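Long-range contacts in pesticidial crystal protein CRY2AA (Bacillus thuringiensis serovar kurstaki, PDB 1I5P), which binds midgut epithelial cells of dipteran and lepidopteran larvae and promotes their colloid-osmotic lysis: residues 173-177 / 219-223; 374-379 / 411-417; 541-545 / 593-597; 553-558 / 607-613. All coordinates share one frame; numbering follows the deposited sequence.

Interaction 1 (173-177 / 219-223); sequences LLPLF and YSNYC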
loop_
_atom_site.group_PDB
_atom_site.type_symbol
_atom_site.label_atom_id
_atom_site.label_comp_id
_atom_site.label_asym_id
_atom_site.label_seq_id
_atom_site.Cartn_x
_atom_site.Cartn_y
_atom_site.Cartn_z
ATOM N N LEU A 173 9.063 -14.390 12.557
ATOM C CA LEU A 173 9.721 -13.289 13.239
ATOM C C LEU A 173 9.848 -12.037 12.374
ATOM O O LEU A 173 10.256 -10.983 12.857
ATOM C CB LEU A 173 11.116 -13.728 13.688
ATOM C CG LEU A 173 11.178 -14.856 14.722
ATOM C CD1 LEU A 173 12.604 -15.373 14.849
ATOM C CD2 LEU A 173 10.680 -14.333 16.064
ATOM N N LEU A 174 9.494 -12.147 11.098
ATOM C CA LEU A 174 9.623 -11.012 10.184
ATOM C C LEU A 174 8.994 -9.704 10.705
ATOM O O LEU A 174 9.612 -8.642 10.603
ATOM C CB LEU A 174 9.066 -11.370 8.805
ATOM C CG LEU A 174 9.579 -10.511 7.638
ATOM C CD1 LEU A 174 11.114 -10.543 7.587
ATOM C CD2 LEU A 174 8.993 -11.016 6.325
ATOM N N PRO A 175 7.773 -9.759 11.268
ATOM C CA PRO A 175 7.162 -8.526 11.776
ATOM C C PRO A 175 8.049 -7.905 12.850
ATOM O O PRO A 175 8.297 -6.708 12.843
ATOM C CB PRO A 175 5.815 -9.008 12.317
ATOM C CG PRO A 175 5.481 -10.119 11.380
ATOM C CD PRO A 175 6.804 -10.866 11.312
ATOM N N LEU A 176 8.546 -8.729 13.763
ATOM C CA LEU A 176 9.416 -8.229 14.828
ATOM C C LEU A 176 10.709 -7.675 14.243
ATOM O O LEU A 176 11.169 -6.606 14.641
ATOM C CB LEU A 176 9.741 -9.342 15.829
ATOM C CG LEU A 176 8.627 -9.862 16.746
ATOM C CD1 LEU A 176 9.244 -10.751 17.823
ATOM C CD2 LEU A 176 7.890 -8.695 17.403
ATOM N N PHE A 177 11.297 -8.397 13.297
ATOM C CA PHE A 177 12.533 -7.929 12.689
ATOM C C PHE A 177 12.310 -6.583 12.005
ATOM O O PHE A 177 13.157 -5.694 12.071
ATOM C CB PHE A 177 13.071 -8.940 11.669
ATOM C CG PHE A 177 14.244 -8.421 10.883
ATOM C CD1 PHE A 177 15.513 -8.369 11.454
ATOM C CD2 PHE A 177 14.061 -7.890 9.609
ATOM C CE1 PHE A 177 16.579 -7.790 10.773
ATOM C CE2 PHE A 177 15.120 -7.309 8.919
ATOM C CZ PHE A 177 16.383 -7.258 9.504
ATOM N N TYR A 219 18.559 -5.053 5.058
ATOM C CA TYR A 219 17.286 -5.295 5.709
ATOM C C TYR A 219 16.134 -5.397 4.714
ATOM O O TYR A 219 15.236 -6.222 4.883
ATOM C CB TYR A 219 17.012 -4.193 6.730
ATOM C CG TYR A 219 18.062 -4.086 7.820
ATOM C CD1 TYR A 219 18.137 -2.947 8.618
ATOM C CD2 TYR A 219 18.975 -5.117 8.056
ATOM C CE1 TYR A 219 19.090 -2.833 9.619
ATOM C CE2 TYR A 219 19.939 -5.013 9.066
ATOM C CZ TYR A 219 19.990 -3.866 9.839
ATOM O OH TYR A 219 20.945 -3.723 10.820
ATOM N N SER A 220 16.154 -4.559 3.682
ATOM C CA SER A 220 15.093 -4.585 2.675
ATOM C C SER A 220 15.105 -5.912 1.940
ATOM O O SER A 220 14.077 -6.586 1.846
ATOM C CB SER A 220 15.269 -3.448 1.664
ATOM O OG SER A 220 15.025 -2.174 2.245
ATOM N N ASN A 221 16.268 -6.292 1.422
ATOM C CA ASN A 221 16.380 -7.549 0.692
ATOM C C ASN A 221 16.001 -8.745 1.563
ATOM O O ASN A 221 15.313 -9.655 1.101
ATOM C CB ASN A 221 17.799 -7.727 0.136
ATOM C CG ASN A 221 18.108 -6.769 -1.011
ATOM O OD1 ASN A 221 17.204 -6.208 -1.635
ATOM N ND2 ASN A 221 19.394 -6.594 -1.306
ATOM N N TYR A 222 16.435 -8.738 2.821
ATOM C CA TYR A 222 16.107 -9.837 3.723
ATOM C C TYR A 222 14.596 -9.994 3.877
ATOM O O TYR A 222 14.074 -11.109 3.848
ATOM C CB TYR A 222 16.731 -9.619 5.104
ATOM C CG TYR A 222 16.275 -10.647 6.119
ATOM C CD1 TYR A 222 16.764 -11.955 6.095
ATOM C CD2 TYR A 222 15.309 -10.326 7.069
ATOM C CE1 TYR A 222 16.298 -12.919 6.996
ATOM C CE2 TYR A 222 14.834 -11.278 7.969
ATOM C CZ TYR A 222 15.327 -12.567 7.931
ATOM O OH TYR A 222 14.835 -13.493 8.831
ATOM N N CYS A 223 13.894 -8.876 4.046
ATOM C CA CYS A 223 12.439 -8.909 4.198
ATOM C C CYS A 223 11.764 -9.403 2.926
ATOM O O CYS A 223 10.883 -10.259 2.969
ATOM C CB CYS A 223 11.901 -7.516 4.546
ATOM S SG CYS A 223 12.308 -6.952 6.201
#

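Interaction 2 (374-379 / 411-417); sequences VRSWLD and ARGNSNY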
loop_
_atom_site.group_PDB
_atom_site.type_symbol
_atom_site.label_atom_id
_atom_site.label_comp_id
_atom_site.label_asym_id
_atom_site.label_seq_id
_atom_site.Cartn_x
_atom_site.Cartn_y
_atom_site.Cartn_z
ATOM N N VAL A 374 -15.200 3.321 1.513
ATOM C CA VAL A 374 -14.130 3.018 2.463
ATOM C C VAL A 374 -14.287 1.639 3.104
ATOM O O VAL A 374 -13.308 1.048 3.575
ATOM C CB VAL A 374 -14.037 4.095 3.592
ATOM C CG1 VAL A 374 -13.550 5.414 3.010
ATOM C CG2 VAL A 374 -15.393 4.290 4.270
ATOM N N ARG A 375 -15.507 1.113 3.094
ATOM C CA ARG A 375 -15.765 -0.177 3.718
ATOM C C ARG A 375 -16.571 -1.106 2.812
ATOM O O ARG A 375 -17.495 -0.663 2.124
ATOM C CB ARG A 375 -16.509 0.062 5.037
ATOM C CG ARG A 375 -16.681 -1.153 5.928
ATOM C CD ARG A 375 -17.440 -0.767 7.194
ATOM N NE ARG A 375 -16.690 0.130 8.079
ATOM C CZ ARG A 375 -15.906 -0.279 9.074
ATOM N NH1 ARG A 375 -15.760 -1.578 9.310
ATOM N NH2 ARG A 375 -15.293 0.606 9.857
ATOM N N SER A 376 -16.219 -2.392 2.809
ATOM C CA SER A 376 -16.929 -3.374 1.987
ATOM C C SER A 376 -17.265 -4.660 2.750
ATOM O O SER A 376 -16.607 -4.999 3.732
ATOM C CB SER A 376 -16.091 -3.738 0.764
ATOM O OG SER A 376 -14.905 -4.416 1.154
ATOM N N TRP A 377 -18.303 -5.353 2.288
ATOM C CA TRP A 377 -18.745 -6.636 2.841
ATOM C C TRP A 377 -18.735 -7.571 1.634
ATOM O O TRP A 377 -19.480 -7.363 0.678
ATOM C CB TRP A 377 -20.163 -6.535 3.408
ATOM C CG TRP A 377 -20.250 -5.724 4.664
ATOM C CD1 TRP A 377 -20.241 -6.192 5.945
ATOM C CD2 TRP A 377 -20.347 -4.299 4.756
ATOM N NE1 TRP A 377 -20.330 -5.148 6.832
ATOM C CE2 TRP A 377 -20.393 -3.975 6.130
ATOM C CE3 TRP A 377 -20.395 -3.265 3.811
ATOM C CZ2 TRP A 377 -20.489 -2.654 6.583
ATOM C CZ3 TRP A 377 -20.491 -1.952 4.261
ATOM C CH2 TRP A 377 -20.535 -1.660 5.637
ATOM N N LEU A 378 -17.896 -8.599 1.675
ATOM C CA LEU A 378 -17.767 -9.508 0.547
ATOM C C LEU A 378 -17.991 -10.981 0.866
ATOM O O LEU A 378 -17.895 -11.838 -0.018
ATOM C CB LEU A 378 -16.374 -9.340 -0.053
ATOM C CG LEU A 378 -15.947 -7.892 -0.316
ATOM C CD1 LEU A 378 -14.437 -7.822 -0.517
ATOM C CD2 LEU A 378 -16.688 -7.362 -1.538
ATOM N N ASP A 379 -18.285 -11.273 2.126
ATOM C CA ASP A 379 -18.493 -12.649 2.568
ATOM C C ASP A 379 -19.739 -13.302 1.984
ATOM O O ASP A 379 -20.695 -12.625 1.594
ATOM C CB ASP A 379 -18.586 -12.708 4.099
ATOM C CG ASP A 379 -17.268 -12.378 4.787
ATOM O OD1 ASP A 379 -16.248 -12.180 4.089
ATOM O OD2 ASP A 379 -17.253 -12.329 6.033
ATOM N N ALA A 411 -25.639 -6.089 4.214
ATOM C CA ALA A 411 -24.316 -6.284 4.794
ATOM C C ALA A 411 -24.340 -7.233 5.983
ATOM O O ALA A 411 -25.273 -7.223 6.787
ATOM C CB ALA A 411 -23.734 -4.946 5.224
ATOM N N ARG A 412 -23.298 -8.052 6.075
ATOM C CA ARG A 412 -23.130 -9.015 7.154
ATOM C C ARG A 412 -21.783 -9.699 6.977
ATOM O O ARG A 412 -21.182 -9.629 5.904
ATOM C CB ARG A 412 -24.269 -10.046 7.157
ATOM C CG ARG A 412 -24.483 -10.787 5.850
ATOM C CD ARG A 412 -25.693 -11.725 5.945
ATOM N NE ARG A 412 -25.506 -12.793 6.930
ATOM C CZ ARG A 412 -26.343 -13.814 7.100
ATOM N NH1 ARG A 412 -27.434 -13.914 6.355
ATOM N NH2 ARG A 412 -26.083 -14.746 8.011
ATOM N N GLY A 413 -21.309 -10.352 8.032
ATOM C CA GLY A 413 -20.021 -11.018 7.973
ATOM C C GLY A 413 -18.917 -10.001 8.185
ATOM O O GLY A 413 -19.193 -8.881 8.614
ATOM N N ASN A 414 -17.675 -10.365 7.890
ATOM C CA ASN A 414 -16.568 -9.425 8.070
ATOM C C ASN A 414 -16.649 -8.267 7.091
ATOM O O ASN A 414 -16.948 -8.461 5.913
ATOM C CB ASN A 414 -15.215 -10.107 7.847
ATOM C CG ASN A 414 -14.912 -11.186 8.860
ATOM O OD1 ASN A 414 -15.193 -11.042 10.042
ATOM N ND2 ASN A 414 -14.306 -12.271 8.392
ATOM N N SER A 415 -16.379 -7.063 7.578
ATOM C CA SER A 415 -16.363 -5.898 6.707
ATOM C C SER A 415 -14.882 -5.593 6.526
ATOM O O SER A 415 -14.073 -5.837 7.426
ATOM C CB SER A 415 -17.075 -4.699 7.344
ATOM O OG SER A 415 -16.232 -4.021 8.255
ATOM N N ASN A 416 -14.526 -5.075 5.357
ATOM C CA ASN A 416 -13.140 -4.757 5.059
ATOM C C ASN A 416 -12.932 -3.256 5.110
ATOM O O ASN A 416 -13.600 -2.497 4.416
ATOM C CB ASN A 416 -12.782 -5.325 3.689
ATOM C CG ASN A 416 -13.197 -6.776 3.555
ATOM O OD1 ASN A 416 -12.614 -7.658 4.195
ATOM N ND2 ASN A 416 -14.220 -7.036 2.740
ATOM N N TYR A 417 -11.987 -2.840 5.942
ATOM C CA TYR A 417 -11.703 -1.425 6.124
ATOM C C TYR A 417 -10.401 -1.260 6.898
ATOM O O TYR A 417 -10.078 -2.085 7.751
ATOM C CB TYR A 417 -12.848 -0.785 6.916
ATOM C CG TYR A 417 -12.536 0.584 7.471
ATOM C CD1 TYR A 417 -12.619 1.714 6.664
ATOM C CD2 TYR A 417 -12.115 0.747 8.798
ATOM C CE1 TYR A 417 -12.290 2.973 7.149
ATOM C CE2 TYR A 417 -11.781 2.005 9.295
ATOM C CZ TYR A 417 -11.869 3.111 8.464
ATOM O OH TYR A 417 -11.502 4.352 8.931
HETATM O O HOH W 1 -15.900 -9.318 3.495
HETATM O O HOH W 2 -19.018 -9.659 4.447
HETATM O O HOH W 3 -14.075 -11.986 5.500
#

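Interaction 3 (541-545 / 593-597); sequences NSYNL and GNIVA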
loop_
_atom_site.group_PDB
_atom_site.type_symbol
_atom_site.label_atom_id
_atom_site.label_comp_id
_atom_site.label_asym_id
_atom_site.label_seq_id
_atom_site.Cartn_x
_atom_site.Cartn_y
_atom_site.Cartn_z
ATOM N N ASN A 541 5.418 26.144 -6.111
ATOM C CA ASN A 541 6.779 25.894 -5.649
ATOM C C ASN A 541 7.651 25.166 -6.661
ATOM O O ASN A 541 7.155 24.466 -7.543
ATOM C CB ASN A 541 6.755 25.094 -4.345
ATOM C CG ASN A 541 6.183 25.881 -3.192
ATOM O OD1 ASN A 541 6.597 27.011 -2.937
ATOM N ND2 ASN A 541 5.229 25.288 -2.479
ATOM N N SER A 542 8.959 25.350 -6.529
ATOM C CA SER A 542 9.905 24.688 -7.410
ATOM C C SER A 542 10.497 23.479 -6.702
ATOM O O SER A 542 10.836 23.541 -5.521
ATOM C CB SER A 542 11.024 25.644 -7.822
ATOM O OG SER A 542 10.615 26.437 -8.922
ATOM N N TYR A 543 10.622 22.379 -7.433
ATOM C CA TYR A 543 11.156 21.147 -6.871
ATOM C C TYR A 543 12.139 20.475 -7.804
ATOM O O TYR A 543 12.154 20.738 -9.009
ATOM C CB TYR A 543 10.032 20.132 -6.616
ATOM C CG TYR A 543 8.926 20.556 -5.673
ATOM C CD1 TYR A 543 7.832 21.289 -6.131
ATOM C CD2 TYR A 543 8.959 20.191 -4.323
ATOM C CE1 TYR A 543 6.790 21.648 -5.265
ATOM C CE2 TYR A 543 7.928 20.548 -3.453
ATOM C CZ TYR A 543 6.849 21.274 -3.929
ATOM O OH TYR A 543 5.843 21.636 -3.055
ATOM N N ASN A 544 12.965 19.603 -7.238
ATOM C CA ASN A 544 13.878 18.809 -8.046
ATOM C C ASN A 544 13.073 17.544 -8.299
ATOM O O ASN A 544 12.560 16.926 -7.362
ATOM C CB ASN A 544 15.152 18.444 -7.285
ATOM C CG ASN A 544 16.193 19.531 -7.334
ATOM O OD1 ASN A 544 16.405 20.158 -8.372
ATOM N ND2 ASN A 544 16.869 19.751 -6.211
ATOM N N LEU A 545 12.930 17.185 -9.565
ATOM C CA LEU A 545 12.189 15.993 -9.916
ATOM C C LEU A 545 13.118 14.795 -9.932
ATOM O O LEU A 545 14.150 14.801 -10.613
ATOM C CB LEU A 545 11.535 16.146 -11.290
ATOM C CG LEU A 545 10.828 14.911 -11.858
ATOM C CD1 LEU A 545 9.622 14.555 -10.995
ATOM C CD2 LEU A 545 10.390 15.195 -13.290
ATOM N N GLY A 593 15.859 17.096 -12.769
ATOM C CA GLY A 593 16.116 18.522 -12.788
ATOM C C GLY A 593 15.072 19.320 -12.034
ATOM O O GLY A 593 14.115 18.767 -11.483
ATOM N N ASN A 594 15.263 20.633 -12.016
ATOM C CA ASN A 594 14.361 21.538 -11.334
ATOM C C ASN A 594 13.102 21.812 -12.151
ATOM O O ASN A 594 13.172 22.064 -13.352
ATOM C CB ASN A 594 15.088 22.846 -11.031
ATOM C CG ASN A 594 14.183 23.880 -10.401
ATOM O OD1 ASN A 594 13.488 24.622 -11.098
ATOM N ND2 ASN A 594 14.175 23.928 -9.074
ATOM N N ILE A 595 11.949 21.750 -11.493
ATOM C CA ILE A 595 10.689 21.998 -12.160
ATOM C C ILE A 595 9.818 22.907 -11.306
ATOM O O ILE A 595 10.023 23.022 -10.096
ATOM C CB ILE A 595 9.927 20.671 -12.459
ATOM C CG1 ILE A 595 9.392 20.046 -11.169
ATOM C CG2 ILE A 595 10.845 19.702 -13.180
ATOM C CD1 ILE A 595 7.992 20.511 -10.794
ATOM N N VAL A 596 8.847 23.555 -11.942
ATOM C CA VAL A 596 7.945 24.456 -11.239
ATOM C C VAL A 596 6.524 23.911 -11.232
ATOM O O VAL A 596 5.940 23.681 -12.288
ATOM C CB VAL A 596 7.903 25.848 -11.898
ATOM C CG1 VAL A 596 7.210 26.840 -10.958
ATOM C CG2 VAL A 596 9.312 26.318 -12.235
ATOM N N ALA A 597 5.976 23.697 -10.039
ATOM C CA ALA A 597 4.606 23.208 -9.904
ATOM C C ALA A 597 3.689 24.431 -9.925
ATOM O O ALA A 597 3.132 24.820 -8.897
ATOM C CB ALA A 597 4.441 22.445 -8.592
#

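Interaction 4 (553-558 / 607-613); sequences GNSTIR and INVTLNS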
loop_
_atom_site.group_PDB
_atom_site.type_symbol
_atom_site.label_atom_id
_atom_site.label_comp_id
_atom_site.label_asym_id
_atom_site.label_seq_id
_atom_site.Cartn_x
_atom_site.Cartn_y
_atom_site.Cartn_z
ATOM N N GLY A 553 19.554 -2.750 -18.145
ATOM C CA GLY A 553 19.983 -2.563 -19.515
ATOM C C GLY A 553 19.960 -1.064 -19.722
ATOM O O GLY A 553 19.650 -0.323 -18.787
ATOM N N ASN A 554 20.285 -0.602 -20.924
ATOM C CA ASN A 554 20.279 0.830 -21.188
ATOM C C ASN A 554 18.929 1.343 -21.649
ATOM O O ASN A 554 18.193 0.664 -22.366
ATOM C CB ASN A 554 21.331 1.197 -22.228
ATOM C CG ASN A 554 22.730 1.197 -21.666
ATOM O OD1 ASN A 554 22.989 1.770 -20.610
ATOM N ND2 ASN A 554 23.649 0.557 -22.381
ATOM N N SER A 555 18.621 2.558 -21.218
ATOM C CA SER A 555 17.375 3.207 -21.566
ATOM C C SER A 555 17.589 4.715 -21.556
ATOM O O SER A 555 18.566 5.209 -20.989
ATOM C CB SER A 555 16.279 2.814 -20.571
ATOM O OG SER A 555 16.690 3.051 -19.235
ATOM N N THR A 556 16.684 5.443 -22.199
ATOM C CA THR A 556 16.784 6.892 -22.252
ATOM C C THR A 556 15.478 7.505 -21.771
ATOM O O THR A 556 14.397 7.133 -22.232
ATOM C CB THR A 556 17.067 7.382 -23.684
ATOM O OG1 THR A 556 18.288 6.797 -24.152
ATOM C CG2 THR A 556 17.196 8.905 -23.714
ATOM N N ILE A 557 15.584 8.446 -20.842
ATOM C CA ILE A 557 14.407 9.103 -20.298
ATOM C C ILE A 557 14.281 10.536 -20.803
ATOM O O ILE A 557 15.230 11.315 -20.736
ATOM C CB ILE A 557 14.448 9.136 -18.754
ATOM C CG1 ILE A 557 14.636 7.725 -18.197
ATOM C CG2 ILE A 557 13.148 9.717 -18.215
ATOM C CD1 ILE A 557 14.804 7.684 -16.694
ATOM N N ARG A 558 13.102 10.869 -21.316
ATOM C CA ARG A 558 12.826 12.213 -21.808
ATOM C C ARG A 558 11.617 12.757 -21.058
ATOM O O ARG A 558 10.491 12.284 -21.233
ATOM C CB ARG A 558 12.551 12.198 -23.314
ATOM C CG ARG A 558 13.802 11.993 -24.169
ATOM C CD ARG A 558 13.465 11.971 -25.654
ATOM N NE ARG A 558 14.663 11.989 -26.493
ATOM C CZ ARG A 558 15.507 10.971 -26.635
ATOM N NH1 ARG A 558 15.292 9.829 -25.994
ATOM N NH2 ARG A 558 16.568 11.098 -27.421
ATOM N N ILE A 607 6.561 11.572 -19.334
ATOM C CA ILE A 607 7.740 10.743 -19.161
ATOM C C ILE A 607 7.838 9.769 -20.332
ATOM O O ILE A 607 7.055 8.823 -20.436
ATOM C CB ILE A 607 7.674 9.960 -17.830
ATOM C CG1 ILE A 607 7.532 10.944 -16.658
ATOM C CG2 ILE A 607 8.921 9.119 -17.657
ATOM C CD1 ILE A 607 7.479 10.291 -15.277
ATOM N N ASN A 608 8.794 10.020 -21.222
ATOM C CA ASN A 608 9.000 9.174 -22.388
ATOM C C ASN A 608 10.234 8.306 -22.210
ATOM O O ASN A 608 11.306 8.790 -21.851
ATOM C CB ASN A 608 9.126 10.029 -23.649
ATOM C CG ASN A 608 9.527 9.217 -24.869
ATOM O OD1 ASN A 608 10.709 8.956 -25.097
ATOM N ND2 ASN A 608 8.542 8.802 -25.651
ATOM N N VAL A 609 10.077 7.015 -22.466
ATOM C CA VAL A 609 11.181 6.092 -22.300
ATOM C C VAL A 609 11.577 5.376 -23.579
ATOM O O VAL A 609 10.737 4.838 -24.303
ATOM C CB VAL A 609 10.860 5.036 -21.217
ATOM C CG1 VAL A 609 12.009 4.039 -21.102
ATOM C CG2 VAL A 609 10.621 5.722 -19.879
ATOM N N THR A 610 12.877 5.390 -23.842
ATOM C CA THR A 610 13.449 4.733 -25.002
ATOM C C THR A 610 14.152 3.499 -24.461
ATOM O O THR A 610 15.023 3.613 -23.601
ATOM C CB THR A 610 14.494 5.633 -25.692
ATOM O OG1 THR A 610 13.871 6.852 -26.114
ATOM C CG2 THR A 610 15.093 4.928 -26.897
ATOM N N LEU A 611 13.765 2.322 -24.942
ATOM C CA LEU A 611 14.386 1.083 -24.485
ATOM C C LEU A 611 15.544 0.737 -25.407
ATOM O O LEU A 611 15.426 -0.120 -26.281
ATOM C CB LEU A 611 13.367 -0.059 -24.481
ATOM C CG LEU A 611 12.172 0.101 -23.540
ATOM C CD1 LEU A 611 11.296 -1.137 -23.636
ATOM C CD2 LEU A 611 12.655 0.307 -22.106
ATOM N N ASN A 612 16.665 1.417 -25.207
ATOM C CA ASN A 612 17.846 1.199 -26.022
ATOM C C ASN A 612 18.220 -0.277 -26.116
ATOM O O ASN A 612 18.319 -0.828 -27.214
ATOM C CB ASN A 612 19.019 2.004 -25.462
ATOM C CG ASN A 612 18.707 3.487 -25.356
ATOM O OD1 ASN A 612 18.518 4.015 -24.262
ATOM N ND2 ASN A 612 18.644 4.163 -26.495
ATOM N N SER A 613 18.418 -0.920 -24.968
ATOM C CA SER A 613 18.794 -2.329 -24.944
ATOM C C SER A 613 17.659 -3.295 -25.285
ATOM O O SER A 613 17.893 -4.483 -25.495
ATOM C CB SER A 613 19.376 -2.691 -23.577
ATOM O OG SER A 613 20.628 -2.061 -23.369
HETATM O O HOH W 4 13.274 8.694 -24.263
#

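Interaction 1 (173-177 / 219-223)
Phe177 meets Tyr219 and Tyr222 in an aromatic cluster between two nearly antiparallel helices. The axes of the short segments approach to 11.4 Å, at 164° between their directions. Two edge-to-face pairs make up the cluster. In one, the edge of Tyr222 points at a face of Phe177, with Tyr222 CD2 3.5 Å from Phe177 CE2. In the other, an offset edge-to-face pair, the edge of Phe177 is turned toward the face of Tyr219, with planes at 88°; Phe177 CZ lies 3.7 Å from Tyr219 CD2. Phe177 therefore offers a face to one tyrosine and its rim to the other. Its ring reaches across because CG stands anti to the backbone N (chi1 172°).

A sulfur-aromatic contact adds to this. Cys223 SG lies in the plane of the Phe177 ring, at its edge, 3.9 Å from Phe177 CE2.

The remaining contacts are apolar: a leucine methyl against a tyrosine ring and a cysteine sulfur. Leu174 CD1 packs 3.8 Å from Tyr222 CE2 and 4.0 Å from Cys223 SG. Leu174 and Tyr222 run past each other in opposite directions. No hydrogen bond joins the two segments, and the hydroxyl of Tyr219 bonds to His184.

The contact joins helix 170-193 to helix 202-232 in the N-terminal helical bundle. Helix 238-259 flanks it, with Val252 on Leu174 and Trp259 on Tyr219. Phe164 and Gln165, from the preceding loop, pack on Phe177.

Interaction 2 (374-379 / 411-417)
Arg375 lays its guanidinium flat on the ring of Tyr417, with centres 4.4 Å apart and planes at 22°. The arginine chain bends at chi3 (-67°), and NH2 lies over the ring. NH1 donates in the guanidinium plane to Ser415 OG at 2.7 Å, and it also forms a salt bridge with Asp45. These bonds fix the rotation of the group.

Trp377 is held between two small groups. Ala411 CB sits over the five-membered ring on one face, 3.5 Å from its centroid. Ser415 CB covers the opposite face, 3.3 Å from Trp377 NE1. Arg412 O and Gly413 O lie at the edge.

Asn416 turns its amide to Ser376. Its ND2 donates to Ser376 OG at 3.1 Å, with the oxygen close to the amide plane. Ser376 OG is also bonded to Ser466.

At the loop end, Asn414 N meets Asp379 OD2 at 2.7 Å from above the carboxylate plane. Three waters link Asp379 to Arg412 O and Asn414 O and to the side-chain amides of Asn414 and Asn416.

Ser376 and Asn416 form an antiparallel hydrogen-bonded pair. The short, weakly bonded strand 415-416 is one edge of a four-stranded antiparallel sheet in the middle domain, the beta prism. On its other side strand 373-377 pairs with strand 397-400, where Val374 and Arg375 both face Gln399 in a classic beta bulge.

Interaction 3 (541-545 / 593-597)
Tyr543 O accepts the shortest bond of this contact, from Ile595 N at 2.7 Å. The donor approaches nearly along the C=O axis, and Asn594 CA supports the same oxygen with a CA-H...O contact at 3.3 Å. Ile595 returns the bond: its O accepts from Tyr543 N at 2.8 Å. Tyr543 and Ile595 thus form an antiparallel hydrogen-bonded pair.

The bond from Leu545 N to Gly593 O, 2.8 Å long, is almost straight (177°). Ala597 N reaches Asn541 O at 2.9 Å. Between these pairs, Ser542 faces Val596 and Asn544 faces Asn594 as non-hydrogen-bonded pairs.

The side chains divide between two faces. Tyr543, Leu545, Ile595 and Ala597 share the more buried face, with Asn541 at its end. There Leu545 CB lies 4.1 Å from Ile595 CG2. The Tyr543 ring presents its edge to the methyl of Ala597. Its hydroxyl bonds to Thr492 O and Asn539 ND2. Phe624 of strand 617-626 packs on Tyr543, Leu545 and Ile595.

The other face holds Ser542, Asn544, Asn594 and Val596. Ser542 OG touches Val596 CG2 at 3.6 Å. With chi1 at 176°, the Asn594 amide swings away from its own N-H, and ND2 comes alongside Ser542 CB.

Backbone bonds give this pairing its register, and the side chains across it make only van der Waals contacts. One face is largely apolar and turned into the sandwich of the C-terminal domain, while the other is mixed and partly exposed.

Interaction 4 (553-558 / 607-613)
The side chains of Arg558 and Asn608 lie side by side and point the same way, but guanidinium and amide planes are 85° apart. A water sits at the edge of the guanidinium, in its plane, and accepts from Arg558 NH1 at 2.9 Å. The same water lies 2.7 Å from Asn608 OD1 and 2.7 Å from Thr610 OG1, and close to Thr556 O. It bridges side chains of both strands to a backbone carbonyl. Asn608 ND2 is hydrogen-bonded to Asn529 OD1 and Thr531 OG1, at the start of the adjoining strand 530-537.

The amide of Asn612 is the other flat group. Its OD1 accepts a hydrogen bond from Thr556 OG1 at 2.8 Å, in the amide plane and on a lone pair. Thr556 chi1 of -59° sets OG1 beside its own backbone N, and from there it reaches Asn612 OD1. Thr556 CB also packs 3.7 Å from Thr610 CB.

The backbone forms a regular ladder. Thr556 and Thr610 exchange two bonds, and so do Arg558 and Asn608. Ile557 and Val609 form the non-hydrogen-bonded pair between them. Their side chains point to the opposite face from the threonines, and Phe617 covers both.

The ladder ends where the second strand turns. Leu611 is the centre of an inverse gamma turn. Beyond it, Ser613 OG accepts from Asn554 N at 2.9 Å, and Ser613 N donates to Asn554 O at 3.1 Å.

This is an antiparallel pairing of strands 555-561 and 602-610 in the C-terminal domain, a lectin-like jelly-roll beta sandwich.

How the interactions relate
From the N terminus, interaction 1 comes first and closes a mostly helical loop of 41 residues inside the helical bundle. Interaction 2 follows in series, closing a 31-residue loop, about half of it strand, in the middle domain. Interactions 3 and 4 come last and cross: 541-545, 553-558, 593-597 and 607-613 alternate along the chain. Strands 541-550 and 555-561 are consecutive, as are 585-597 and 602-610, so the two contacts tie successive strands into different sheets of the C-terminal sandwich. Their centres are 22 Å apart, with nearest atoms about 6 Å apart. Interaction 2 lies across the chain's centre from both. The helical bundle and the middle domain thus hold one contact each, and the C-terminal sandwich holds two.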